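Flavodoxin (Bacteroides uniformis, PDB 4J8P) binds flavin mononucleotide in a flavodoxin-like fold and is probably an electron-transfer flavoprotein. Local coordinates at residues G6-A11 / E28-T33. Residues are numbered along the deposited sequence; the frame is centred on the assembly and turned at random. Where two conformers were deposited one is given.
Sequences GKTLVA and EAVDGT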
loop_
_atom_site.group_PDB
_atom_site.type_symbol
_atom_site.label_atom_id
_atom_site.label_comp_id
_atom_site.label_asym_id
_atom_site.label_seq_id
_atom_site.Cartn_x
_atom_site.Cartn_y
_atom_site.Cartn_z
ATOM N N GLY A 6 -18.479 -9.664 -0.723
ATOM C CA GLY A 6 -18.552 -8.718 0.387
ATOM C C GLY A 6 -17.421 -8.852 1.391
ATOM O O GLY A 6 -17.561 -8.402 2.532
ATOM N N LYS A 7 -16.285 -9.460 0.968
ATOM C CA LYS A 7 -15.119 -9.704 1.826
ATOM C C LYS A 7 -14.167 -8.510 1.840
ATOM O O LYS A 7 -14.338 -7.573 1.057
ATOM C CB LYS A 7 -14.343 -10.952 1.388
ATOM C CG LYS A 7 -15.125 -12.271 1.434
ATOM C CD LYS A 7 -14.361 -13.347 2.209
ATOM C CE LYS A 7 -13.265 -14.044 1.431
ATOM N NZ LYS A 7 -13.805 -15.090 0.521
ATOM N N THR A 8 -13.193 -8.534 2.766
ATOM C CA THR A 8 -12.212 -7.453 2.889
ATOM C C THR A 8 -10.818 -8.002 2.659
ATOM O O THR A 8 -10.454 -9.069 3.172
ATOM C CB THR A 8 -12.332 -6.743 4.261
ATOM O OG1 THR A 8 -13.643 -6.162 4.365
ATOM C CG2 THR A 8 -11.254 -5.660 4.473
ATOM N N LEU A 9 -10.046 -7.271 1.840
ATOM C CA LEU A 9 -8.661 -7.616 1.545
ATOM C C LEU A 9 -7.765 -6.596 2.200
ATOM O O LEU A 9 -8.061 -5.412 2.085
ATOM C CB LEU A 9 -8.422 -7.613 0.012
ATOM C CG LEU A 9 -6.987 -7.983 -0.448
ATOM C CD1 LEU A 9 -6.663 -9.444 -0.082
ATOM C CD2 LEU A 9 -6.817 -7.789 -1.967
ATOM N N VAL A 10 -6.673 -7.025 2.884
ATOM C CA VAL A 10 -5.684 -6.068 3.394
ATOM C C VAL A 10 -4.420 -6.387 2.627
ATOM O O VAL A 10 -3.760 -7.388 2.932
ATOM C CB VAL A 10 -5.500 -6.097 4.927
ATOM C CG1 VAL A 10 -4.367 -5.175 5.380
ATOM C CG2 VAL A 10 -6.808 -5.736 5.620
ATOM N N ALA A 11 -4.149 -5.605 1.574
ATOM C CA ALA A 11 -2.970 -5.760 0.731
ATOM C C ALA A 11 -1.897 -4.793 1.193
ATOM O O ALA A 11 -2.223 -3.669 1.600
ATOM C CB ALA A 11 -3.336 -5.483 -0.716
ATOM N N GLU A 28 -6.368 -8.080 11.207
ATOM C CA GLU A 28 -7.008 -8.653 12.391
ATOM C C GLU A 28 -8.238 -7.837 12.782
ATOM O O GLU A 28 -9.314 -8.419 13.034
ATOM C CB GLU A 28 -6.004 -8.727 13.553
ATOM C CG GLU A 28 -4.945 -9.797 13.351
ATOM C CD GLU A 28 -5.343 -11.230 13.662
ATOM O OE1 GLU A 28 -6.252 -11.768 12.989
ATOM O OE2 GLU A 28 -4.681 -11.841 14.531
ATOM N N ALA A 29 -8.094 -6.490 12.795
ATOM C CA ALA A 29 -9.148 -5.567 13.198
ATOM C C ALA A 29 -10.376 -5.591 12.270
ATOM O O ALA A 29 -11.499 -5.426 12.763
ATOM C CB ALA A 29 -8.598 -4.160 13.309
ATOM N N VAL A 30 -10.179 -5.832 10.952
ATOM C CA VAL A 30 -11.287 -5.863 9.973
ATOM C C VAL A 30 -11.685 -7.291 9.540
ATOM O O VAL A 30 -12.570 -7.410 8.690
ATOM C CB VAL A 30 -10.947 -5.004 8.706
ATOM C CG1 VAL A 30 -10.627 -3.559 9.069
ATOM C CG2 VAL A 30 -9.797 -5.625 7.886
ATOM N N ASP A 31 -11.036 -8.360 10.088
ATOM C CA ASP A 31 -11.259 -9.771 9.714
ATOM C C ASP A 31 -11.071 -9.922 8.193
ATOM O O ASP A 31 -11.905 -10.504 7.484
ATOM C CB ASP A 31 -12.634 -10.302 10.187
ATOM C CG ASP A 31 -12.766 -11.816 10.111
ATOM O OD1 ASP A 31 -11.721 -12.505 10.060
ATOM O OD2 ASP A 31 -13.914 -12.312 10.105
ATOM N N GLY A 32 -9.965 -9.359 7.703
ATOM C CA GLY A 32 -9.656 -9.385 6.290
ATOM C C GLY A 32 -8.612 -10.409 5.923
ATOM O O GLY A 32 -7.922 -10.953 6.791
ATOM N N THR A 33 -8.536 -10.703 4.631
ATOM C CA THR A 33 -7.514 -11.586 4.077
ATOM C C THR A 33 -6.213 -10.798 4.036
ATOM O O THR A 33 -6.187 -9.692 3.487
ATOM C CB THR A 33 -7.910 -12.071 2.698
ATOM O OG1 THR A 33 -9.089 -12.865 2.809
ATOM C CG2 THR A 33 -6.794 -12.888 2.027
HETATM O O HOH W 1 -13.239 -10.560 4.864
HETATM O O HOH W 2 -11.512 -12.165 3.671
#
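Two backbone hydrogen bonds join Thr-33 to residues 8-10 and define a parallel bridge between Leu-9 and Thr-33. Thr-33 N donates to Thr-8 O at 2.9 Å, arriving 20° out of the carbonyl plane. Val-10 N reaches Thr-33 O at 2.8 Å, and its N-H...O angle of 173° makes the bond nearly straight. The backbone N-H and C=O of Thr-33 are thus both used, on the residues either side of Leu-9, as parallel pairing requires.

Two waters bridge the segments beyond the direct bonds, near the start of strand 7-12. One molecule accepts from Thr-8 N and donates to Asp-31 O, linking the strand to the turn that follows helix 18-30; a second lies 2.7 Å from Thr-33 OG1 and gives a weak bond to Thr-8 O.

Apolar contacts occupy both faces. On the face bearing Thr-8 and Val-10, Val-30 CG2, set between its backbone N and carbonyl carbon, touches Thr-8 CG2 at 3.7 Å and Val-10 CG2 at 3.8 Å, so one methyl spans two strand residues. On the opposite face, Leu-9 CD1 lies 4.0 Å from both CB and CG2 of Thr-33.

The chain turns from helix to strand through a Schellman motif, with Asp-31 at positive phi (55°). Gly-32 follows, its CA 3.2 Å from Thr-8 O, an approach eased by its lack of a side chain.

This is the return from helix to strand in a right-handed beta-alpha-beta crossover of the flavodoxin-like fold. Strand 33-36 forms a sheet edge beside 7-12, whose other neighbour is strand 80-88; Val-30 also packs on Tyr-84 and on Ile-157 of helix 150-158.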